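Local coordinates for protein proline iminopeptidase (Streptomyces halstedii, PDB 3WMR) that is an alpha/beta-hydrolase-fold amidohydrolase that has a hydrophobic tunnel for interacting with polyketide substrates and probably releases N-terminal proline from peptides, at residues Ser292-Pro295 / His296-Glu299; Arg196-Asp200 / Arg201-Arg205; Ala167-Pro170 / Pro171-Glu175. All blocks are in the same frame, centred on the assembly; numbering follows the deposited sequence.

Contact 1 of 3, residues Ser292-Pro295 / His296-Glu299; sequences SHVP and HLEE
Ser292 and Glu298 close a local turn contact, where the loop after strand 283-288 bends into the short helix 295-298 in the buried part of the fold. The carboxylate of Glu298 reaches back from the helix, its chain extended beyond CG, and grips the loop with both oxygens. Ser292 OG donates to Glu298 OE2 at 2.6 Å, meeting the syn lone pair on the side of the other oxygen. The hydroxyl gets there because OG lies between the backbone N and the carbonyl carbon (chi1 61°). Glu298 OE1 takes the backbone N of Ser292 at 2.7 Å, from above the carboxylate plane, and a weak bond from Val294 N. With Arg205 N also donating to OE2, the acid is well supplied with donors, which would probably favour its charged form.

In the alpha/beta hydrolase fold this loop carries the catalytic histidine. Here that is His293, the predicted proton donor, whose ND1 is hydrogen-bonded to Asp266; the carboxylate of Glu298 thus holds the backbone before His293 firmly, and after it by the weaker bond.

Val294 holds the N-cap position. Val294 O accepts from Leu297 N at 2.9 Å and from Glu298 N at 3.0 Å. Pro295, with no N-H to lose, suits the first helical turn, and Pro295 O accepts from Glu299 N at 2.8 Å. The branched side chain of Val294 sits against two neighbours: it crosses that of Glu298 at about a right angle, Val294 CG2 lying 3.6 Å from Glu298 CD, while Val294 CB lies 3.7 Å from His296 CE1, whose ring is held by NE2 bonding to Tyr62 O.

Contact 2 of 3, residues Arg196-Asp200 / Arg201-Arg205; sequences RAFYD and RHVCR
Phe198 O is gripped by two amides of the last helical turn, His202 N at 3.0 Å and Arg201 N at the same distance. Tyr199 O is shared likewise, between Val203 N at 2.8 Å and Cys204 N at 3.0 Å. The second of these is a bond from residue i+5, of pi-type spacing, just past the helix end.

Side chains follow the same spacing. Phe198 CG is anti to the backbone N (chi1 -179°), which brings the ring to His202: the imidazole presents its edge to the phenyl face in an edge-to-face pair, planes 55° apart, with His202 ND1 3.8 Å above the middle of the Phe198 ring. Both branches of Val203 meet Tyr199, and CG2 reaches Phe198 as well. Val203 CG2 lies over the face of Tyr199, 3.9 Å from the ring centroid in a CH-pi contact, and also meets the rim of Phe198; Val203 CG1 is 3.7 Å from Tyr199 CD2. The phenol OH bonds to Glu235 N.

A serine in place of Phe198 would probably leave His202 without the face its edge rests on and open a gap against Met162 and Leu165 of helix 155-166.

On the outer side, Arg205 bends at chi3 so that Arg205 NH1 reaches Arg201 O at 2.9 Å, along a lone pair. Extended Arg201 shares a water with Ala197 O through NE, while NH1 bonds to Leu168 O. This is the C-terminal end of helix 189-202, in the cap inserted between core strands 143-149 and 258-263, as in other alpha/beta hydrolases, and Val203 comes close to His293 of the predicted active site.

Contact 3 of 3, residues Ala167-Pro170 / Pro171-Glu175; sequences ALLP and PDVQE
Val173 overlaps the two residues before the helix with one methyl each: Val173 CG1 lies 3.7 Å from Leu169 CD1, the two side chains crossing at about a right angle, and Val173 CG2 runs beside the Pro170 ring, 4.0 Å from Pro170 CD. CG1 is anti to the backbone N (chi1 169°), and the fork this makes is one that a beta-branched residue supplies.

Gln174 binds the backbone instead. Its side chain is extended beyond CG, and Gln174 NE2 donates to Leu169 O at 2.9 Å in a fairly straight bond (163°). The oxygen lies in the plane of the amide, while NE2 itself stands above the plane of the Leu169 carbonyl. A glutamine suits the place because it can span the distance and end in an N-H.

Pro170 is at the N-cap, and Pro170 O accepts from Gln174 N at 3.1 Å and, weakly, from Val173 N. Pro171 follows at the first helical position, where the first-turn amide has no helical acceptor before it, and a proline is well tolerated. Asp172, near the positive helix start, is likely to be favoured electrostatically; Asp172 OD1 is 3.3 Å from Pro170 CB.

Leu169 and Val173 also lie against helix 189-202, making this the connection between two helices of the cap, 155-166 and 171-183, with a double proline starting the second.

In the fold
Following the chain from its N terminus, contact 3 comes first, closing the loop between helices 155-166 and 171-183. Contact 2 then ends helix 189-202, and contact 1 closes the turn after the last strand, 283-288. The three lie in series; none nests in or crosses another. Contacts 3 and 2 touch where Arg201 and Ala197 meet residues 168-170, binding consecutive cap helices together. Contacts 2 and 1, with centres about 11 Å apart, are tied by a probable hydrogen bond from Arg205 N to Glu298 OE2 and by Val203 packing on His293, joining cap to core beside the predicted active site. Contacts 1 and 3 do not meet, their nearest atoms about 12 Å apart, so contact 2 is the bridge.

Contact 1 of 3, residues Ser292-Pro295 / His296-Glu299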
ATOM      1  N   SER A 292       3.244 -13.190  -3.239  1.00 27.27           N
ATOM      2  CA  SER A 292       2.542 -12.895  -1.998  1.00 26.95           C
ATOM      3  C   SER A 292       2.150 -11.420  -2.003  1.00 26.07           C
ATOM      4  O   SER A 292       1.271 -11.014  -2.763  1.00 25.45           O
ATOM      5  CB  SER A 292       3.393 -13.271  -0.778  1.00 27.44           C
ATOM      6  OG  SER A 292       4.607 -12.540  -0.739  1.00 27.88           O
ATOM      7  N   HIS A 293       2.796 -10.622  -1.165  1.00 25.55           N
ATOM      8  CA  HIS A 293       2.367  -9.246  -0.931  1.00 24.60           C
ATOM      9  C   HIS A 293       2.995  -8.237  -1.882  1.00 24.50           C
ATOM     10  O   HIS A 293       2.508  -7.102  -1.994  1.00 23.27           O
ATOM     11  CB  HIS A 293       2.684  -8.859   0.522  1.00 24.15           C
ATOM     12  CG  HIS A 293       1.884  -7.712   1.033  1.00 23.98           C
ATOM     13  ND1 HIS A 293       0.515  -7.771   1.188  1.00 24.43           N
ATOM     14  CD2 HIS A 293       2.260  -6.490   1.468  1.00 23.89           C
ATOM     15  CE1 HIS A 293       0.080  -6.627   1.680  1.00 23.29           C
ATOM     16  NE2 HIS A 293       1.118  -5.831   1.852  1.00 23.97           N
ATOM     17  N   VAL A 294       4.063  -8.633  -2.579  1.00 25.42           N
ATOM     18  CA  VAL A 294       4.746  -7.716  -3.483  1.00 25.02           C
ATOM     19  C   VAL A 294       4.948  -8.303  -4.881  1.00 25.77           C
ATOM     20  O   VAL A 294       6.092  -8.459  -5.323  1.00 25.73           O
ATOM     21  CB  VAL A 294       6.088  -7.228  -2.892  1.00 25.85           C
ATOM     22  CG1 VAL A 294       5.839  -6.297  -1.717  1.00 25.29           C
ATOM     23  CG2 VAL A 294       6.983  -8.391  -2.473  1.00 26.32           C
ATOM     24  N   PRO A 295       3.840  -8.598  -5.596  1.00 24.91           N
ATOM     25  CA  PRO A 295       3.888  -9.206  -6.936  1.00 25.22           C
ATOM     26  C   PRO A 295       4.671  -8.412  -7.998  1.00 26.30           C
ATOM     27  O   PRO A 295       5.217  -8.997  -8.952  1.00 27.97           O
ATOM     28  CB  PRO A 295       2.414  -9.339  -7.325  1.00 25.14           C
ATOM     29  CG  PRO A 295       1.667  -8.391  -6.443  1.00 24.15           C
ATOM     30  CD  PRO A 295       2.455  -8.298  -5.171  1.00 24.44           C
ATOM     31  N   HIS A 296       4.734  -7.097  -7.833  1.00 25.46           N
ATOM     32  CA  HIS A 296       5.526  -6.263  -8.701  1.00 25.97           C
ATOM     33  C   HIS A 296       7.040  -6.573  -8.616  1.00 27.41           C
ATOM     34  O   HIS A 296       7.778  -6.125  -9.463  1.00 27.30           O
ATOM     35  CB  HIS A 296       5.275  -4.783  -8.408  1.00 25.17           C
ATOM     36  CG  HIS A 296       5.649  -4.363  -7.028  1.00 25.09           C
ATOM     37  ND1 HIS A 296       4.862  -4.636  -5.922  1.00 24.70           N
ATOM     38  CD2 HIS A 296       6.711  -3.662  -6.572  1.00 24.65           C
ATOM     39  CE1 HIS A 296       5.438  -4.139  -4.844  1.00 24.20           C
ATOM     40  NE2 HIS A 296       6.556  -3.534  -5.211  1.00 25.27           N
ATOM     41  N   LEU A 297       7.460  -7.276  -7.560  1.00 28.61           N
ATOM     42  CA  LEU A 297       8.841  -7.709  -7.352  1.00 30.78           C
ATOM     43  C   LEU A 297       8.968  -9.204  -7.580  1.00 31.68           C
ATOM     44  O   LEU A 297       9.927  -9.675  -8.192  1.00 34.39           O
ATOM     45  CB  LEU A 297       9.291  -7.363  -5.925  1.00 30.39           C
ATOM     46  CG  LEU A 297       9.610  -5.885  -5.691  1.00 30.29           C
ATOM     47  CD1 LEU A 297       9.829  -5.605  -4.217  1.00 30.44           C
ATOM     48  CD2 LEU A 297      10.837  -5.469  -6.495  1.00 32.23           C
ATOM     49  N   GLU A 298       7.987  -9.941  -7.080  1.00 31.25           N
ATOM     50  CA  GLU A 298       7.980 -11.386  -7.124  1.00 31.19           C
ATOM     51  C   GLU A 298       7.709 -11.931  -8.508  1.00 32.65           C
ATOM     52  O   GLU A 298       8.329 -12.920  -8.911  1.00 31.69           O
ATOM     53  CB  GLU A 298       6.963 -11.938  -6.116  1.00 30.21           C
ATOM     54  CG  GLU A 298       7.375 -11.646  -4.682  1.00 29.78           C
ATOM     55  CD  GLU A 298       6.228 -11.741  -3.698  1.00 28.28           C
ATOM     56  OE1 GLU A 298       5.102 -11.346  -4.062  1.00 26.83           O
ATOM     57  OE2 GLU A 298       6.457 -12.243  -2.582  1.00 28.60           O
ATOM     58  N   GLU A 299       6.786 -11.303  -9.233  1.00 32.48           N
ATOM     59  CA  GLU A 299       6.518 -11.672 -10.627  1.00 34.38           C
ATOM     60  C   GLU A 299       6.554 -10.412 -11.475  1.00 33.73           C
ATOM     61  O   GLU A 299       5.513  -9.941 -11.935  1.00 32.91           O
ATOM     62  CB  GLU A 299       5.160 -12.362 -10.749  1.00 34.32           C
ATOM     63  CG  GLU A 299       5.091 -13.680 -10.012  1.00 34.68           C
ATOM     64  CD  GLU A 299       3.813 -14.426 -10.297  1.00 34.96           C
ATOM     65  OE1 GLU A 299       3.698 -14.927 -11.422  1.00 36.33           O
ATOM     66  OE2 GLU A 299       2.937 -14.535  -9.404  1.00 34.24           O
TER

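Contact 2 of 3, residues Arg196-Asp200 / Arg201-Arg205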
ATOM      1  N   ARG A 196       9.931 -13.516  10.504  1.00 31.20           N
ATOM      2  CA  ARG A 196      10.474 -13.838   9.177  1.00 33.16           C
ATOM      3  C   ARG A 196       9.919 -15.120   8.589  1.00 31.42           C
ATOM      4  O   ARG A 196       9.730 -15.218   7.384  1.00 32.17           O
ATOM      5  CB  ARG A 196      11.999 -13.918   9.234  1.00 35.98           C
ATOM      6  CG  ARG A 196      12.642 -12.549   9.312  1.00 38.80           C
ATOM      7  CD  ARG A 196      12.893 -12.026   7.919  1.00 40.76           C
ATOM      8  NE  ARG A 196      13.815 -12.948   7.271  1.00 45.71           N
ATOM      9  CZ  ARG A 196      13.870 -13.192   5.972  1.00 46.24           C
ATOM     10  NH1 ARG A 196      13.060 -12.580   5.131  1.00 46.87           N
ATOM     11  NH2 ARG A 196      14.751 -14.067   5.520  1.00 48.26           N
ATOM     12  N   ALA A 197       9.654 -16.107   9.429  1.00 29.83           N
ATOM     13  CA  ALA A 197       8.923 -17.266   8.967  1.00 29.70           C
ATOM     14  C   ALA A 197       7.559 -16.864   8.356  1.00 28.18           C
ATOM     15  O   ALA A 197       7.091 -17.522   7.437  1.00 28.31           O
ATOM     16  CB  ALA A 197       8.738 -18.271  10.099  1.00 30.50           C
ATOM     17  N   PHE A 198       6.927 -15.792   8.851  1.00 26.71           N
ATOM     18  CA  PHE A 198       5.647 -15.322   8.262  1.00 25.14           C
ATOM     19  C   PHE A 198       5.933 -14.514   7.003  1.00 24.72           C
ATOM     20  O   PHE A 198       5.322 -14.748   5.972  1.00 25.10           O
ATOM     21  CB  PHE A 198       4.823 -14.484   9.273  1.00 24.08           C
ATOM     22  CG  PHE A 198       3.488 -13.992   8.742  1.00 23.53           C
ATOM     23  CD1 PHE A 198       3.404 -12.850   7.944  1.00 23.39           C
ATOM     24  CD2 PHE A 198       2.308 -14.646   9.086  1.00 23.77           C
ATOM     25  CE1 PHE A 198       2.173 -12.392   7.484  1.00 23.01           C
ATOM     26  CE2 PHE A 198       1.080 -14.194   8.627  1.00 23.12           C
ATOM     27  CZ  PHE A 198       1.012 -13.063   7.840  1.00 22.76           C
ATOM     28  N   TYR A 199       6.878 -13.580   7.080  1.00 24.98           N
ATOM     29  CA  TYR A 199       7.148 -12.681   5.957  1.00 24.93           C
ATOM     30  C   TYR A 199       7.609 -13.484   4.743  1.00 26.06           C
ATOM     31  O   TYR A 199       7.158 -13.234   3.625  1.00 25.21           O
ATOM     32  CB  TYR A 199       8.179 -11.596   6.315  1.00 24.72           C
ATOM     33  CG  TYR A 199       7.616 -10.333   6.993  1.00 23.57           C
ATOM     34  CD1 TYR A 199       6.750 -10.419   8.073  1.00 23.44           C
ATOM     35  CD2 TYR A 199       8.009  -9.067   6.577  1.00 23.12           C
ATOM     36  CE1 TYR A 199       6.241  -9.263   8.690  1.00 22.68           C
ATOM     37  CE2 TYR A 199       7.538  -7.911   7.197  1.00 23.21           C
ATOM     38  CZ  TYR A 199       6.653  -8.016   8.248  1.00 22.61           C
ATOM     39  OH  TYR A 199       6.208  -6.869   8.845  1.00 22.52           O
ATOM     40  N   ASP A 200       8.485 -14.462   4.974  1.00 26.80           N
ATOM     41  CA  ASP A 200       9.008 -15.295   3.890  1.00 28.56           C
ATOM     42  C   ASP A 200       7.899 -16.045   3.156  1.00 28.46           C
ATOM     43  O   ASP A 200       8.094 -16.434   2.019  1.00 28.52           O
ATOM     44  CB  ASP A 200      10.044 -16.312   4.400  1.00 29.55           C
ATOM     45  CG  ASP A 200      11.275 -15.661   5.014  1.00 30.91           C
ATOM     46  OD1 ASP A 200      11.520 -14.458   4.801  1.00 31.13           O
ATOM     47  OD2 ASP A 200      12.027 -16.368   5.720  1.00 33.38           O
ATOM     48  N   ARG A 201       6.731 -16.246   3.779  1.00 27.55           N
ATOM     49  CA  ARG A 201       5.639 -16.927   3.077  1.00 27.18           C
ATOM     50  C   ARG A 201       4.671 -15.964   2.417  1.00 26.23           C
ATOM     51  O   ARG A 201       4.204 -16.207   1.286  1.00 24.74           O
ATOM     52  CB  ARG A 201       4.834 -17.811   4.021  1.00 28.56           C
ATOM     53  CG  ARG A 201       5.597 -18.990   4.586  1.00 30.73           C
ATOM     54  CD  ARG A 201       4.674 -19.818   5.460  1.00 31.96           C
ATOM     55  NE  ARG A 201       5.356 -20.939   6.112  1.00 31.80           N
ATOM     56  CZ  ARG A 201       4.739 -21.857   6.843  1.00 32.61           C
ATOM     57  NH1 ARG A 201       3.425 -21.800   7.032  1.00 33.29           N
ATOM     58  NH2 ARG A 201       5.438 -22.827   7.408  1.00 33.68           N
ATOM     59  N   HIS A 202       4.330 -14.901   3.152  1.00 24.98           N
ATOM     60  CA  HIS A 202       3.179 -14.063   2.823  1.00 23.97           C
ATOM     61  C   HIS A 202       3.475 -12.581   2.561  1.00 23.74           C
ATOM     62  O   HIS A 202       2.571 -11.861   2.125  1.00 22.68           O
ATOM     63  CB  HIS A 202       2.126 -14.173   3.936  1.00 23.31           C
ATOM     64  CG  HIS A 202       1.769 -15.580   4.293  1.00 23.12           C
ATOM     65  ND1 HIS A 202       2.121 -16.150   5.498  1.00 23.66           N
ATOM     66  CD2 HIS A 202       1.101 -16.536   3.610  1.00 23.58           C
ATOM     67  CE1 HIS A 202       1.695 -17.398   5.536  1.00 23.84           C
ATOM     68  NE2 HIS A 202       1.072 -17.658   4.404  1.00 24.31           N
ATOM     69  N   VAL A 203       4.704 -12.110   2.785  1.00 23.12           N
ATOM     70  CA  VAL A 203       4.996 -10.680   2.571  1.00 22.89           C
ATOM     71  C   VAL A 203       5.954 -10.455   1.401  1.00 24.16           C
ATOM     72  O   VAL A 203       5.684  -9.639   0.513  1.00 23.81           O
ATOM     73  CB  VAL A 203       5.512  -9.990   3.847  1.00 22.53           C
ATOM     74  CG1 VAL A 203       5.918  -8.559   3.556  1.00 22.52           C
ATOM     75  CG2 VAL A 203       4.437  -9.992   4.940  1.00 22.45           C
ATOM     76  N   CYS A 204       7.083 -11.162   1.423  1.00 26.06           N
ATOM     77  CA  CYS A 204       8.062 -11.106   0.347  1.00 28.01           C
ATOM     78  C   CYS A 204       8.811 -12.429   0.291  1.00 29.91           C
ATOM     79  O   CYS A 204       9.662 -12.718   1.145  1.00 30.54           O
ATOM     80  CB  CYS A 204       9.064  -9.964   0.562  1.00 29.08           C
ATOM     81  SG  CYS A 204      10.264  -9.795  -0.797  1.00 32.03           S
ATOM     82  N   ARG A 205       8.487 -13.229  -0.714  1.00 31.33           N
ATOM     83  CA  ARG A 205       9.105 -14.534  -0.873  1.00 33.76           C
ATOM     84  C   ARG A 205      10.533 -14.482  -1.437  1.00 35.09           C
ATOM     85  O   ARG A 205      11.227 -15.499  -1.454  1.00 35.56           O
ATOM     86  CB  ARG A 205       8.203 -15.426  -1.726  1.00 34.03           C
ATOM     87  CG  ARG A 205       6.895 -15.749  -1.027  1.00 33.87           C
ATOM     88  CD  ARG A 205       5.800 -16.137  -1.988  1.00 33.59           C
ATOM     89  NE  ARG A 205       5.866 -17.537  -2.378  1.00 34.87           N
ATOM     90  CZ  ARG A 205       5.454 -18.558  -1.635  1.00 35.66           C
ATOM     91  NH1 ARG A 205       4.968 -18.371  -0.409  1.00 35.22           N
ATOM     92  NH2 ARG A 205       5.558 -19.791  -2.109  1.00 36.87           N
TER
HETATM   93  O   HOH W   1       8.337 -19.783   6.779  1.00 35.35           O
HETATM   94  O   HOH W   2      10.366 -12.060   3.658  1.00 32.64           O

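Contact 3 of 3, residues Ala167-Pro170 / Pro171-Glu175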
ATOM      1  N   ALA A 167      -1.563 -19.844  12.580  1.00 29.09           N
ATOM      2  CA  ALA A 167      -1.819 -21.248  12.951  1.00 30.45           C
ATOM      3  C   ALA A 167      -1.204 -22.284  11.989  1.00 31.25           C
ATOM      4  O   ALA A 167      -1.130 -23.461  12.330  1.00 31.06           O
ATOM      5  CB  ALA A 167      -3.326 -21.496  13.074  1.00 30.70           C
ATOM      6  N   LEU A 168      -0.813 -21.867  10.784  1.00 32.53           N
ATOM      7  CA  LEU A 168      -0.129 -22.763   9.818  1.00 32.94           C
ATOM      8  C   LEU A 168       1.395 -22.686   9.913  1.00 33.33           C
ATOM      9  O   LEU A 168       2.105 -23.424   9.225  1.00 34.05           O
ATOM     10  CB  LEU A 168      -0.581 -22.452   8.387  1.00 33.85           C
ATOM     11  CG  LEU A 168      -2.069 -22.688   8.109  1.00 34.87           C
ATOM     12  CD1 LEU A 168      -2.487 -22.030   6.805  1.00 35.74           C
ATOM     13  CD2 LEU A 168      -2.395 -24.182   8.088  1.00 36.15           C
ATOM     14  N   LEU A 169       1.906 -21.797  10.762  1.00 32.01           N
ATOM     15  CA  LEU A 169       3.342 -21.750  11.037  1.00 32.01           C
ATOM     16  C   LEU A 169       3.739 -22.911  11.938  1.00 32.11           C
ATOM     17  O   LEU A 169       2.869 -23.499  12.586  1.00 31.89           O
ATOM     18  CB  LEU A 169       3.707 -20.431  11.717  1.00 30.72           C
ATOM     19  CG  LEU A 169       3.526 -19.181  10.859  1.00 30.51           C
ATOM     20  CD1 LEU A 169       3.769 -17.953  11.706  1.00 30.45           C
ATOM     21  CD2 LEU A 169       4.475 -19.188   9.662  1.00 30.94           C
ATOM     22  N   PRO A 170       5.047 -23.231  12.003  1.00 32.06           N
ATOM     23  CA  PRO A 170       5.507 -24.255  12.951  1.00 33.69           C
ATOM     24  C   PRO A 170       5.127 -23.915  14.403  1.00 34.01           C
ATOM     25  O   PRO A 170       5.097 -22.733  14.772  1.00 33.27           O
ATOM     26  CB  PRO A 170       7.030 -24.253  12.776  1.00 33.51           C
ATOM     27  CG  PRO A 170       7.258 -23.692  11.419  1.00 33.59           C
ATOM     28  CD  PRO A 170       6.156 -22.696  11.193  1.00 32.55           C
ATOM     29  N   PRO A 171       4.810 -24.936  15.215  1.00 34.97           N
ATOM     30  CA  PRO A 171       4.392 -24.662  16.593  1.00 34.86           C
ATOM     31  C   PRO A 171       5.363 -23.766  17.375  1.00 34.59           C
ATOM     32  O   PRO A 171       4.921 -22.836  18.042  1.00 32.33           O
ATOM     33  CB  PRO A 171       4.304 -26.064  17.207  1.00 36.10           C
ATOM     34  CG  PRO A 171       3.926 -26.930  16.052  1.00 36.79           C
ATOM     35  CD  PRO A 171       4.693 -26.373  14.884  1.00 36.31           C
ATOM     36  N   ASP A 172       6.666 -24.009  17.263  1.00 34.81           N
ATOM     37  CA  ASP A 172       7.656 -23.199  17.985  1.00 36.63           C
ATOM     38  C   ASP A 172       7.645 -21.727  17.565  1.00 33.90           C
ATOM     39  O   ASP A 172       7.855 -20.842  18.397  1.00 32.54           O
ATOM     40  CB  ASP A 172       9.088 -23.786  17.867  1.00 41.43           C
ATOM     41  CG  ASP A 172       9.673 -23.670  16.466  1.00 45.46           C
ATOM     42  OD1 ASP A 172       8.978 -24.017  15.485  1.00 49.89           O
ATOM     43  OD2 ASP A 172      10.855 -23.267  16.338  1.00 52.03           O
ATOM     44  N   VAL A 173       7.399 -21.480  16.280  1.00 31.76           N
ATOM     45  CA  VAL A 173       7.319 -20.129  15.755  1.00 31.07           C
ATOM     46  C   VAL A 173       6.108 -19.428  16.359  1.00 29.97           C
ATOM     47  O   VAL A 173       6.220 -18.291  16.807  1.00 29.57           O
ATOM     48  CB  VAL A 173       7.206 -20.117  14.211  1.00 31.64           C
ATOM     49  CG1 VAL A 173       6.847 -18.740  13.694  1.00 30.09           C
ATOM     50  CG2 VAL A 173       8.518 -20.581  13.582  1.00 31.76           C
ATOM     51  N   GLN A 174       4.972 -20.123  16.371  1.00 29.20           N
ATOM     52  CA  GLN A 174       3.740 -19.605  16.962  1.00 29.29           C
ATOM     53  C   GLN A 174       3.961 -19.189  18.416  1.00 29.22           C
ATOM     54  O   GLN A 174       3.561 -18.097  18.806  1.00 27.61           O
ATOM     55  CB  GLN A 174       2.623 -20.647  16.898  1.00 29.44           C
ATOM     56  CG  GLN A 174       2.144 -20.958  15.491  1.00 30.49           C
ATOM     57  CD  GLN A 174       0.886 -21.802  15.482  1.00 31.27           C
ATOM     58  OE1 GLN A 174      -0.080 -21.510  16.191  1.00 31.15           O
ATOM     59  NE2 GLN A 174       0.887 -22.850  14.670  1.00 32.34           N
ATOM     60  N   GLU A 175       4.616 -20.049  19.205  1.00 29.91           N
ATOM     61  CA  GLU A 175       4.887 -19.740  20.613  1.00 31.18           C
ATOM     62  C   GLU A 175       5.832 -18.566  20.787  1.00 30.68           C
ATOM     63  O   GLU A 175       5.624 -17.725  21.664  1.00 30.80           O
ATOM     64  CB  GLU A 175       5.426 -20.959  21.376  1.00 33.17           C
ATOM     65  CG  GLU A 175       4.429 -22.099  21.460  1.00 34.56           C
ATOM     66  CD  GLU A 175       4.768 -23.138  22.515  1.00 36.65           C
ATOM     67  OE1 GLU A 175       5.705 -22.921  23.336  1.00 37.06           O
ATOM     68  OE2 GLU A 175       4.067 -24.176  22.507  1.00 38.16           O
TER